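Local coordinates for UPF0255 protein frsA (Vibrio vulnificus, PDB 4I4C) that probably hydrolyses carboxylic esters as a member of the alpha/beta-hydrolase clan, and binds hexanoic acid in a pocket in this crystal form, at residues T27-T32 with M312-L317; S204-M209 with V232-K237; L240-S245 with K344-L349; F271-N276 with A339-K344; L324-V329 with S335-A340. One frame throughout, in Å; residues are numbered along the deposited sequence.

Contact 1: T27-T32 with M312-L317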
# COMPACT_ATOMS: atom_id res chain seq x y z
N THR A 27 11.53 9.50 -14.15
CA THR A 27 12.33 10.10 -13.09
C THR A 27 13.66 10.54 -13.65
O THR A 27 14.33 9.78 -14.36
CB THR A 27 12.53 9.10 -11.95
OG1 THR A 27 11.26 8.60 -11.53
CG2 THR A 27 13.24 9.75 -10.77
N GLN A 28 14.04 11.78 -13.33
CA GLN A 28 15.30 12.34 -13.79
C GLN A 28 16.38 12.08 -12.76
O GLN A 28 16.20 12.36 -11.57
CB GLN A 28 15.15 13.85 -14.02
CG GLN A 28 14.16 14.21 -15.11
CD GLN A 28 14.68 13.87 -16.49
OE1 GLN A 28 15.53 14.58 -17.04
NE2 GLN A 28 14.19 12.77 -17.05
N TYR A 29 17.51 11.54 -13.21
CA TYR A 29 18.63 11.27 -12.33
C TYR A 29 19.85 12.06 -12.78
O TYR A 29 20.07 12.27 -13.97
CB TYR A 29 18.97 9.78 -12.32
CG TYR A 29 17.97 8.92 -11.58
CD1 TYR A 29 16.84 8.41 -12.22
CD2 TYR A 29 18.17 8.60 -10.24
CE1 TYR A 29 15.93 7.60 -11.53
CE2 TYR A 29 17.29 7.83 -9.55
CZ TYR A 29 16.17 7.32 -10.19
OH TYR A 29 15.30 6.54 -9.46
N MET A 30 20.67 12.49 -11.82
CA MET A 30 21.94 13.12 -12.14
C MET A 30 22.80 12.09 -12.87
O MET A 30 22.66 10.90 -12.62
CB MET A 30 22.64 13.57 -10.86
CG MET A 30 21.91 14.66 -10.08
SD MET A 30 21.63 16.18 -11.02
CE MET A 30 23.24 16.43 -11.73
N PRO A 31 23.66 12.55 -13.80
CA PRO A 31 24.48 11.62 -14.59
C PRO A 31 25.30 10.65 -13.74
O PRO A 31 25.42 9.49 -14.13
CB PRO A 31 25.37 12.55 -15.41
CG PRO A 31 24.51 13.79 -15.60
CD PRO A 31 23.85 13.95 -14.24
N THR A 32 25.84 11.09 -12.60
CA THR A 32 26.57 10.16 -11.72
C THR A 32 25.61 9.12 -11.12
O THR A 32 25.98 7.98 -10.88
CB THR A 32 27.34 10.89 -10.61
OG1 THR A 32 26.45 11.75 -9.89
CG2 THR A 32 28.48 11.70 -11.21
N MET A 312 19.23 -0.85 -4.34
CA MET A 312 17.84 -1.17 -4.66
C MET A 312 17.49 -1.01 -6.14
O MET A 312 18.02 -0.12 -6.80
CB MET A 312 16.92 -0.24 -3.88
CG MET A 312 16.87 -0.51 -2.42
SD MET A 312 15.46 0.36 -1.75
CE MET A 312 15.87 2.06 -2.18
N PRO A 313 16.58 -1.86 -6.65
CA PRO A 313 16.11 -1.70 -8.03
C PRO A 313 15.57 -0.30 -8.30
O PRO A 313 15.09 0.36 -7.38
CB PRO A 313 15.00 -2.76 -8.15
CG PRO A 313 15.45 -3.83 -7.20
CD PRO A 313 16.03 -3.07 -6.02
N LYS A 314 15.66 0.15 -9.54
CA LYS A 314 15.26 1.51 -9.90
C LYS A 314 13.81 1.84 -9.52
O LYS A 314 13.50 2.98 -9.20
CB LYS A 314 15.46 1.74 -11.40
CG LYS A 314 15.13 3.14 -11.83
CD LYS A 314 15.34 3.36 -13.34
CE LYS A 314 14.97 4.80 -13.68
NZ LYS A 314 15.17 5.06 -15.14
N MET A 315 12.93 0.84 -9.56
CA MET A 315 11.51 1.10 -9.24
C MET A 315 11.33 1.66 -7.83
O MET A 315 10.51 2.55 -7.62
CB MET A 315 10.64 -0.15 -9.38
CG MET A 315 9.15 0.21 -9.50
SD MET A 315 7.94 -0.99 -8.91
CE MET A 315 8.07 -0.76 -7.13
N TYR A 316 12.11 1.16 -6.88
CA TYR A 316 12.01 1.65 -5.49
C TYR A 316 12.54 3.08 -5.36
O TYR A 316 11.92 3.92 -4.69
CB TYR A 316 12.69 0.69 -4.49
CG TYR A 316 12.03 -0.68 -4.47
CD1 TYR A 316 10.89 -0.92 -3.70
CD2 TYR A 316 12.52 -1.74 -5.24
CE1 TYR A 316 10.27 -2.16 -3.68
CE2 TYR A 316 11.91 -3.00 -5.23
CZ TYR A 316 10.78 -3.19 -4.44
OH TYR A 316 10.14 -4.42 -4.41
N LEU A 317 13.68 3.34 -5.98
CA LEU A 317 14.24 4.68 -5.98
C LEU A 317 13.31 5.67 -6.70
O LEU A 317 13.17 6.81 -6.28
CB LEU A 317 15.64 4.66 -6.59
CG LEU A 317 16.67 3.86 -5.77
CD1 LEU A 317 17.94 3.60 -6.59
CD2 LEU A 317 17.01 4.59 -4.48
O HOH W 1 14.34 7.53 -15.50

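Contact 2: S204-M209 with V232-K237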
# COMPACT_ATOMS: atom_id res chain seq x y z
N SER A 204 1.03 1.41 -2.86
CA SER A 204 -0.34 0.92 -2.88
C SER A 204 -1.29 2.11 -2.83
O SER A 204 -0.88 3.22 -2.50
CB SER A 204 -0.60 0.01 -1.66
OG SER A 204 0.01 -1.27 -1.81
N LEU A 205 -2.56 1.87 -3.13
CA LEU A 205 -3.59 2.87 -2.92
C LEU A 205 -4.50 2.33 -1.82
O LEU A 205 -4.59 1.11 -1.62
CB LEU A 205 -4.41 3.10 -4.21
CG LEU A 205 -3.73 3.43 -5.54
CD1 LEU A 205 -4.79 3.48 -6.64
CD2 LEU A 205 -2.95 4.74 -5.51
N GLN A 206 -5.20 3.22 -1.12
CA GLN A 206 -6.03 2.81 0.01
C GLN A 206 -7.20 1.91 -0.40
O GLN A 206 -7.80 1.20 0.42
CB GLN A 206 -6.54 4.04 0.76
CG GLN A 206 -7.46 4.94 -0.02
CD GLN A 206 -8.07 5.99 0.88
OE1 GLN A 206 -9.04 5.72 1.57
NE2 GLN A 206 -7.49 7.18 0.90
N THR A 207 -7.50 1.92 -1.70
CA THR A 207 -8.58 1.14 -2.25
C THR A 207 -8.13 -0.29 -2.63
O THR A 207 -8.88 -1.04 -3.24
CB THR A 207 -9.23 1.88 -3.48
OG1 THR A 207 -8.21 2.39 -4.32
CG2 THR A 207 -10.09 3.06 -3.01
N ASP A 208 -6.91 -0.67 -2.25
CA ASP A 208 -6.36 -1.98 -2.63
C ASP A 208 -6.59 -3.06 -1.57
O ASP A 208 -5.99 -4.12 -1.65
CB ASP A 208 -4.84 -1.90 -2.93
CG ASP A 208 -4.50 -1.02 -4.12
OD1 ASP A 208 -5.44 -0.58 -4.82
OD2 ASP A 208 -3.30 -0.76 -4.34
N MET A 209 -7.46 -2.80 -0.60
CA MET A 209 -7.60 -3.71 0.55
C MET A 209 -9.03 -4.14 0.85
O MET A 209 -9.34 -4.51 1.99
CB MET A 209 -6.99 -3.06 1.80
CG MET A 209 -5.49 -2.83 1.68
SD MET A 209 -4.81 -1.73 2.93
CE MET A 209 -5.61 -0.17 2.53
N VAL A 232 0.97 9.86 -0.76
CA VAL A 232 0.35 8.73 -1.46
C VAL A 232 -1.13 8.98 -1.74
O VAL A 232 -1.86 9.40 -0.84
CB VAL A 232 0.47 7.44 -0.61
CG1 VAL A 232 -0.32 6.29 -1.26
CG2 VAL A 232 1.92 7.05 -0.40
N GLY A 233 -1.55 8.69 -2.97
CA GLY A 233 -2.96 8.73 -3.37
C GLY A 233 -3.71 10.01 -3.05
O GLY A 233 -3.28 11.10 -3.43
N TYR A 234 -4.83 9.87 -2.35
CA TYR A 234 -5.63 11.01 -1.88
C TYR A 234 -4.86 11.94 -0.94
O TYR A 234 -5.30 13.07 -0.68
CB TYR A 234 -6.87 10.51 -1.13
CG TYR A 234 -8.03 10.09 -1.99
CD1 TYR A 234 -8.87 11.04 -2.59
CD2 TYR A 234 -8.33 8.74 -2.18
CE1 TYR A 234 -9.96 10.65 -3.38
CE2 TYR A 234 -9.41 8.35 -2.97
CZ TYR A 234 -10.22 9.30 -3.56
OH TYR A 234 -11.28 8.90 -4.31
N SER A 235 -3.75 11.46 -0.39
CA SER A 235 -2.94 12.27 0.49
C SER A 235 -1.70 12.81 -0.22
O SER A 235 -0.74 13.23 0.43
CB SER A 235 -2.53 11.47 1.73
OG SER A 235 -3.68 10.93 2.34
N SER A 236 -1.74 12.79 -1.55
CA SER A 236 -0.64 13.30 -2.38
C SER A 236 -0.18 14.70 -2.00
O SER A 236 1.00 15.01 -2.06
CB SER A 236 -1.03 13.26 -3.86
OG SER A 236 -2.18 14.06 -4.10
N LYS A 237 -1.12 15.55 -1.60
CA LYS A 237 -0.81 16.94 -1.30
C LYS A 237 -0.25 17.14 0.11
O LYS A 237 0.13 18.25 0.48
CB LYS A 237 -2.03 17.83 -1.56
CG LYS A 237 -2.46 17.81 -3.03
CD LYS A 237 -3.59 18.78 -3.31
CE LYS A 237 -4.87 18.36 -2.60
NZ LYS A 237 -5.30 16.99 -2.99

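Contact 3: L240-S245 with K344-L349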
# COMPACT_ATOMS: atom_id res chain seq x y z
N LEU A 240 5.47 14.14 2.88
CA LEU A 240 5.99 13.10 3.74
C LEU A 240 7.09 13.70 4.61
O LEU A 240 8.19 13.96 4.14
CB LEU A 240 6.57 11.99 2.87
CG LEU A 240 6.89 10.64 3.50
CD1 LEU A 240 5.61 9.98 3.99
CD2 LEU A 240 7.61 9.78 2.48
N THR A 241 6.78 13.94 5.88
CA THR A 241 7.76 14.51 6.80
C THR A 241 8.13 13.47 7.84
O THR A 241 7.68 12.33 7.77
CB THR A 241 7.22 15.75 7.54
OG1 THR A 241 6.61 15.35 8.77
CG2 THR A 241 6.21 16.49 6.68
N GLU A 242 8.94 13.87 8.82
CA GLU A 242 9.36 12.94 9.86
C GLU A 242 8.19 12.56 10.76
O GLU A 242 8.18 11.48 11.35
CB GLU A 242 10.53 13.50 10.67
CG GLU A 242 11.40 12.41 11.29
CD GLU A 242 12.71 12.93 11.85
OE1 GLU A 242 13.25 13.93 11.32
OE2 GLU A 242 13.20 12.34 12.84
N ASP A 243 7.21 13.45 10.86
CA ASP A 243 5.95 13.16 11.54
C ASP A 243 4.97 12.58 10.51
O ASP A 243 4.02 13.25 10.11
CB ASP A 243 5.37 14.42 12.17
CG ASP A 243 4.07 14.18 12.88
OD1 ASP A 243 3.83 13.03 13.31
OD2 ASP A 243 3.27 15.13 13.00
N TYR A 244 5.22 11.35 10.08
CA TYR A 244 4.45 10.78 8.99
C TYR A 244 3.22 10.01 9.48
O TYR A 244 2.50 9.40 8.68
CB TYR A 244 5.33 9.93 8.06
CG TYR A 244 6.18 8.86 8.74
CD1 TYR A 244 7.57 8.94 8.76
CD2 TYR A 244 5.59 7.75 9.33
CE1 TYR A 244 8.35 7.96 9.39
CE2 TYR A 244 6.35 6.76 9.95
CZ TYR A 244 7.74 6.87 9.98
OH TYR A 244 8.49 5.88 10.60
N SER A 245 2.97 10.06 10.78
CA SER A 245 1.77 9.45 11.36
C SER A 245 0.68 10.52 11.49
O SER A 245 -0.46 10.23 11.86
CB SER A 245 2.08 8.83 12.73
OG SER A 245 2.69 9.77 13.60
N LYS A 344 13.75 3.79 15.31
CA LYS A 344 14.84 3.76 16.27
C LYS A 344 15.57 5.11 16.23
O LYS A 344 15.82 5.72 17.27
CB LYS A 344 15.80 2.62 15.95
CG LYS A 344 16.82 2.31 17.03
CD LYS A 344 17.97 1.50 16.47
CE LYS A 344 18.31 0.34 17.39
NZ LYS A 344 18.70 0.80 18.74
N VAL A 345 15.89 5.57 15.02
CA VAL A 345 16.52 6.88 14.84
C VAL A 345 15.65 8.02 15.38
O VAL A 345 16.16 9.03 15.88
CB VAL A 345 16.93 7.10 13.38
CG1 VAL A 345 17.49 8.51 13.18
CG2 VAL A 345 17.97 6.06 12.99
N GLN A 346 14.33 7.84 15.34
CA GLN A 346 13.41 8.83 15.88
C GLN A 346 13.22 8.75 17.41
O GLN A 346 12.69 9.67 18.02
CB GLN A 346 12.07 8.75 15.17
CG GLN A 346 12.17 8.96 13.67
CD GLN A 346 10.81 9.01 13.02
OE1 GLN A 346 9.81 9.19 13.69
NE2 GLN A 346 10.78 8.86 11.69
N GLY A 347 13.65 7.64 18.01
CA GLY A 347 13.70 7.50 19.47
C GLY A 347 12.57 6.69 20.09
O GLY A 347 12.43 6.62 21.32
N PHE A 348 11.77 6.05 19.24
CA PHE A 348 10.60 5.32 19.71
C PHE A 348 10.91 3.91 20.19
O PHE A 348 10.04 3.22 20.72
CB PHE A 348 9.55 5.24 18.59
CG PHE A 348 8.87 6.55 18.31
CD1 PHE A 348 7.81 6.97 19.11
CD2 PHE A 348 9.27 7.35 17.26
CE1 PHE A 348 7.17 8.17 18.87
CE2 PHE A 348 8.64 8.55 17.01
CZ PHE A 348 7.59 8.96 17.82
N LEU A 349 12.15 3.47 19.98
CA LEU A 349 12.48 2.07 20.24
C LEU A 349 13.68 1.90 21.17
O LEU A 349 14.52 1.03 20.96
CB LEU A 349 12.73 1.33 18.92
CG LEU A 349 11.52 1.23 17.98
CD1 LEU A 349 11.92 0.51 16.70
CD2 LEU A 349 10.34 0.51 18.67

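Contact 4: F271-N276 with A339-K344. With 6NA (hexanoic acid), chain D.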
# COMPACT_ATOMS: atom_id res chain seq x y z
N PHE A 271 0.63 -2.17 6.69
CA PHE A 271 1.47 -2.98 5.81
C PHE A 271 2.61 -2.13 5.28
O PHE A 271 2.41 -0.95 4.98
CB PHE A 271 0.65 -3.47 4.61
CG PHE A 271 -0.58 -4.25 4.98
CD1 PHE A 271 -0.52 -5.62 5.17
CD2 PHE A 271 -1.81 -3.61 5.10
CE1 PHE A 271 -1.67 -6.35 5.49
CE2 PHE A 271 -2.96 -4.33 5.41
CZ PHE A 271 -2.88 -5.70 5.61
N ARG A 272 3.78 -2.73 5.12
CA ARG A 272 4.95 -1.99 4.64
C ARG A 272 5.12 -0.69 5.42
O ARG A 272 4.94 -0.67 6.63
CB ARG A 272 4.84 -1.68 3.13
CG ARG A 272 4.55 -2.87 2.25
CD ARG A 272 5.47 -3.99 2.58
NE ARG A 272 6.49 -4.20 1.57
CZ ARG A 272 7.58 -4.94 1.75
NH1 ARG A 272 7.81 -5.55 2.93
NH2 ARG A 272 8.45 -5.07 0.75
N PHE A 273 5.43 0.40 4.72
CA PHE A 273 5.69 1.68 5.37
C PHE A 273 4.46 2.14 6.15
O PHE A 273 4.59 2.86 7.14
CB PHE A 273 6.09 2.75 4.35
CG PHE A 273 6.74 3.97 4.96
CD1 PHE A 273 7.44 3.88 6.15
CD2 PHE A 273 6.64 5.20 4.35
CE1 PHE A 273 8.04 5.00 6.70
CE2 PHE A 273 7.21 6.32 4.91
CZ PHE A 273 7.92 6.22 6.09
N GLY A 274 3.28 1.71 5.71
CA GLY A 274 2.07 1.91 6.51
C GLY A 274 2.27 1.43 7.95
O GLY A 274 1.76 2.03 8.90
N GLY A 275 3.03 0.35 8.12
CA GLY A 275 3.33 -0.18 9.44
C GLY A 275 4.13 0.73 10.36
O GLY A 275 3.89 0.76 11.57
N ASN A 276 5.08 1.47 9.82
CA ASN A 276 5.81 2.45 10.62
C ASN A 276 4.89 3.47 11.24
O ASN A 276 5.09 3.87 12.39
CB ASN A 276 6.80 3.22 9.79
CG ASN A 276 7.94 2.38 9.36
OD1 ASN A 276 7.76 1.21 8.99
ND2 ASN A 276 9.15 2.95 9.42
N ALA A 339 17.44 7.78 6.42
CA ALA A 339 17.77 7.31 7.77
C ALA A 339 16.80 7.89 8.81
O ALA A 339 16.47 7.24 9.80
CB ALA A 339 19.21 7.65 8.11
N ALA A 340 16.32 9.11 8.56
CA ALA A 340 15.44 9.78 9.50
C ALA A 340 14.07 9.12 9.68
O ALA A 340 13.29 9.52 10.55
CB ALA A 340 15.27 11.24 9.12
N TRP A 341 13.79 8.10 8.88
CA TRP A 341 12.48 7.44 8.90
C TRP A 341 12.45 6.24 9.82
O TRP A 341 11.37 5.73 10.14
CB TRP A 341 12.05 7.01 7.49
CG TRP A 341 11.75 8.13 6.56
CD1 TRP A 341 11.60 9.45 6.87
CD2 TRP A 341 11.54 8.03 5.15
NE1 TRP A 341 11.33 10.18 5.74
CE2 TRP A 341 11.28 9.33 4.67
CE3 TRP A 341 11.56 6.96 4.25
CZ2 TRP A 341 11.04 9.58 3.33
CZ3 TRP A 341 11.32 7.22 2.92
CH2 TRP A 341 11.06 8.52 2.47
N SER A 342 13.62 5.76 10.21
CA SER A 342 13.74 4.71 11.21
C SER A 342 13.11 5.14 12.54
O SER A 342 13.36 6.23 13.02
CB SER A 342 15.21 4.36 11.44
OG SER A 342 15.43 3.79 12.73
N LEU A 343 12.32 4.24 13.12
CA LEU A 343 11.63 4.51 14.38
C LEU A 343 12.59 4.37 15.56
O LEU A 343 12.27 4.78 16.67
CB LEU A 343 10.44 3.56 14.55
CG LEU A 343 9.23 3.76 13.64
CD1 LEU A 343 8.17 2.69 13.95
CD2 LEU A 343 8.65 5.14 13.81
N LYS A 344 13.75 3.79 15.31
CA LYS A 344 14.84 3.76 16.27
C LYS A 344 15.57 5.11 16.23
O LYS A 344 15.82 5.72 17.27
CB LYS A 344 15.80 2.62 15.95
CG LYS A 344 16.82 2.31 17.03
CD LYS A 344 17.97 1.50 16.47
CE LYS A 344 18.31 0.34 17.39
NZ LYS A 344 18.70 0.80 18.74
CA 6NA D . 8.24 0.60 1.71
C 6NA D . 6.83 0.62 1.25
O 6NA D . 5.94 1.13 1.88
CB 6NA D . 9.16 1.40 0.90
CG 6NA D . 10.53 1.54 1.35
CD 6NA D . 11.38 0.36 1.38
C6 6NA D . 12.04 0.05 0.13
OXT 6NA D . 6.53 0.10 0.21

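Contact 5: L324-V329 with S335-A340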
# COMPACT_ATOMS: atom_id res chain seq x y z
N LEU A 324 8.83 11.87 -2.31
CA LEU A 324 9.57 12.96 -1.70
C LEU A 324 9.53 14.24 -2.53
O LEU A 324 10.13 15.26 -2.15
CB LEU A 324 11.01 12.54 -1.42
CG LEU A 324 11.10 11.46 -0.35
CD1 LEU A 324 12.52 10.97 -0.17
CD2 LEU A 324 10.54 11.99 0.96
N GLY A 325 8.83 14.19 -3.65
CA GLY A 325 8.69 15.32 -4.55
C GLY A 325 9.99 15.82 -5.15
O GLY A 325 10.14 17.01 -5.43
N LYS A 326 10.93 14.91 -5.36
CA LYS A 326 12.21 15.30 -5.94
C LYS A 326 12.07 15.53 -7.45
O LYS A 326 11.39 14.78 -8.15
CB LYS A 326 13.30 14.27 -5.62
CG LYS A 326 13.47 14.04 -4.13
CD LYS A 326 14.88 13.64 -3.77
CE LYS A 326 15.19 14.03 -2.32
NZ LYS A 326 16.61 13.72 -1.95
N SER A 327 12.69 16.60 -7.93
CA SER A 327 12.66 16.95 -9.34
C SER A 327 13.70 16.13 -10.07
O SER A 327 13.45 15.59 -11.14
CB SER A 327 12.95 18.44 -9.52
OG SER A 327 11.99 19.24 -8.85
N VAL A 328 14.88 16.04 -9.47
CA VAL A 328 15.97 15.30 -10.07
C VAL A 328 16.64 14.59 -8.92
O VAL A 328 16.72 15.12 -7.81
CB VAL A 328 16.94 16.22 -10.86
CG1 VAL A 328 17.51 17.30 -9.96
CG2 VAL A 328 18.05 15.42 -11.54
N VAL A 329 17.11 13.37 -9.16
CA VAL A 329 17.56 12.54 -8.07
C VAL A 329 19.06 12.36 -8.00
O VAL A 329 19.70 12.01 -9.00
CB VAL A 329 16.94 11.13 -8.14
CG1 VAL A 329 17.31 10.31 -6.89
CG2 VAL A 329 15.46 11.23 -8.29
N SER A 335 19.69 8.35 -0.25
CA SER A 335 19.97 7.24 0.65
C SER A 335 20.32 7.73 2.06
O SER A 335 19.93 7.10 3.04
CB SER A 335 21.13 6.40 0.13
OG SER A 335 22.31 7.18 0.07
N GLY A 336 21.06 8.82 2.15
CA GLY A 336 21.43 9.39 3.43
C GLY A 336 20.23 10.01 4.13
O GLY A 336 20.11 9.96 5.35
N GLN A 337 19.32 10.57 3.34
CA GLN A 337 18.17 11.26 3.89
C GLN A 337 17.13 10.35 4.52
O GLN A 337 16.44 10.75 5.46
CB GLN A 337 17.51 12.15 2.84
CG GLN A 337 18.25 13.45 2.56
CD GLN A 337 17.76 14.14 1.29
OE1 GLN A 337 17.19 13.50 0.39
NE2 GLN A 337 17.97 15.45 1.21
N MET A 338 16.98 9.12 4.02
CA MET A 338 15.93 8.25 4.54
C MET A 338 16.20 7.65 5.93
O MET A 338 15.30 7.08 6.55
CB MET A 338 15.57 7.16 3.54
CG MET A 338 14.66 7.66 2.42
SD MET A 338 14.47 6.35 1.24
CE MET A 338 16.18 6.12 0.79
N ALA A 339 17.44 7.78 6.42
CA ALA A 339 17.77 7.31 7.77
C ALA A 339 16.80 7.89 8.81
O ALA A 339 16.47 7.24 9.80
CB ALA A 339 19.21 7.65 8.11
N ALA A 340 16.32 9.11 8.56
CA ALA A 340 15.44 9.78 9.50
C ALA A 340 14.07 9.12 9.68
O ALA A 340 13.29 9.52 10.55
CB ALA A 340 15.27 11.24 9.12

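Contact 1: T27-T32 with M312-L317
Y29 reaches across to the first turn of helix 314-323, where its phenol end settles between L317 and the stem of K314. The phenolic oxygen is the leading atom: Y29 OH comes to 3.4 Å from L317 CB, and the two side chains cross at about a right angle. Beside it, Y29 CE1 meets K314 CE at 3.7 Å, the lysine approaching the ring obliquely. K314 reaches the tyrosine because its CG lies anti to the backbone N (chi1 -177°) and every later bond of the chain is also extended. L37 of helix 31-44 touches Y29, K314 and L317, closing the packed part, and the Y29 hydroxyl is satisfied by a hydrogen bond to D318. The contact thus ties a small two-stranded parallel sheet, strands 28-29 and 328-329, to the start of the helix that leads into its second strand. The other side is looser and wet. Between the end of the lysine and the backbone just before strand 28-29 there is no direct bond; a water bridges them, accepting from K314 NZ at 2.6 Å and donating to T27 O at 2.5 Å. K314 NZ is also hydrogen-bonded to S24 O, a second backbone oxygen.

Contact 2: S204-M209 with V232-K237
Q206 and Y234 meet because their first torsions aim both side chains toward each other between two loops. In Q206, CG sits between the backbone N and the carbonyl carbon (chi1 64°) and the chain then runs straight; in Y234, CG lies anti to the carbonyl carbon (chi1 -81°). The amide nitrogen is the touching atom, with Q206 NE2 3.6 Å from Y234 CD2. The approach to the ring is oblique, and amide and ring planes stand 76° apart, so this is no stack. The rotation of the amide is fixed by other partners: NE2 donates to D228 OD2 and T181 O, while OE1 is held by H183 and T226. D228 OD2 also receives the backbone N of Y234, which makes one carboxylate oxygen a shared anchor for both loops. At the other end of the contact, the methyl V232 CG1 lies 3.4 Å from S204 O. The 204-209 loop is braced internally by a nearly straight bond from L205 N to D208 OD2, 3.0 Å long and arriving from above the carboxylate plane, and by D208 N returning to L205 O. The two loops follow the neighbouring parallel strands 193-199 and 223-226. Such paired loops at the carboxyl ends of the strands are typical of the pocket side of an alpha/beta-hydrolase, and here M209 lines the pocket occupied by a polyether, probably from the crystallisation liquor.

Contact 3: L240-S245 with K344-L349
Q346 extends from its turn into the angle between E242 and Y244, and each step along it finds a different neighbour. Its CB is directed at the 240-245 loop, and chi1 of -58° places CG anti to the carbonyl carbon, 3.6 Å from E242 OE2. The chain stays extended at the next bond, bringing CD to 3.9 Å from E242 CG. At the tip the amide divides its work. NE2 lies 3.6 Å from E242 CG and 3.5 Å from Y244 CE1, reaching the tyrosine ring obliquely with the amide plane turned 67° from it, and it donates to the backbone oxygen of A340. OE1 accepts from R280 NE. With a partner at each end, the amide is fixed in its rotation, although none of its hydrogen bonds crosses to the opposite loop. Both loops project from the same side of an alpha/beta-hydrolase sheet: one leads from strand 223-226 into helix 246-254, the other lies late in the long excursion between strands 291-295 and 358-363, where this fold commonly carries a lid. The glutamine is presented by a type I beta turn, closed by G347 N to K344 O at 3.0 Å. Across from it, T241 OG1 accepts from D243 N at 2.9 Å in an ST turn. The exposed E242 side chain is poorly ordered and less surely placed; Y244 is buried, its hydroxyl hydrogen-bonded to W341 O and N276 ND2.

Contact 4: F271-N276 with A339-K344
The buried packing of F273 and N276 against W341 and L343 joins the first turn of helix 273-284 to the excursion that precedes strand 358-363. The helix start belongs to a strand-turn-helix element with the geometry of the nucleophile elbow of alpha/beta-hydrolases; R272 stands at its tip, with a positive phi (49°), where relatives usually carry the nucleophile. In the tight bend the CA atoms of G274 and G275 lie close to the carbonyls of F271 and R272. F273 supplies the aromatic part: chi1 of -164° swings the ring away from the backbone N and over one face of the W341 indole, offset toward the rim, CZ lying 4.1 Å from W341 CE3. The planes are 29° apart and slid so far that overlap is slight, with centroids of F273 and the six-membered ring of W341 5.4 Å apart. F303 packs against both rings. N276 ND2 is held by P298 O and lies 3.6 Å from W341 O, while L343 CD1 approaches N276 O at 3.6 Å. On its other flank the elbow grips hexanoic acid, in an arrangement resembling an oxyanion hole: a ligand oxygen (O) accepts from F273 N at 3.0 Å, with the ligand also bonded to L202 N.

Contact 5: L324-V329 with S335-A340
K326 and Q337 approach from opposite directions, the lysine ammonium meeting the amide oxygen. This single polar pair is the whole of the close contact. K326 NZ donates to Q337 OE1 in a hydrogen bond modelled at 2.4 Å, so short that the exact distance is doubtful. Q337 NE2 stays farther from the lysine nitrogen. Both side chains get there by reaching out: in each, CG lies anti to the carbonyl carbon (chi1 -56° in K326, -76° in Q337) and the rest of the chain is extended. Since Q337 is exposed and K326 only partly covered, the link is a surface one.

What positions the lysine lies in the backbone. Helix 314-323 ends in a Schellman motif in which G325 takes a positive phi; this turns the chain, so that K326 leaves just after the helix. Behind it, L324 packs on L334, L240 and W341. On the other side, Q337 stands near the end of helix 331-337; in the same helix S335 is anchored by hydrogen bonds of its OG to Y332 O and to Q310 NE2. The two segments are separated by five residues, most of them in that helix, so the lysine-glutamine bond closes a tight excursion. V329 and M338 lie against helix 314-323 through A321 and L320. Strand 328-329 runs parallel to strand 28-29, bonded from V329 to Q28 and M30, and helix 331-337 follows it directly.

Burial sorts these five contacts. Contact 4 is buried, chiefly aromatic and apolar, with one asparagine, beside the hexanoic acid; contacts 1, 2 and 3 are partly buried and mix packing with polar groups whose bonds mostly leave the pair; contact 5 lies at the surface and depends on one polar bond. Contacts 1 and 5 share the small sheet of strands 28-29 and 328-329 and touch there. Contacts 3 and 4 share K344 and touch, their centres about 7 Å apart, while contacts 4 and 5 share A339 and A340, with W341 packed on L324. Contact 2 adjoins contact 3 only along the chain and meets contact 4, about 17 Å away between centres, where M209 packs on F271.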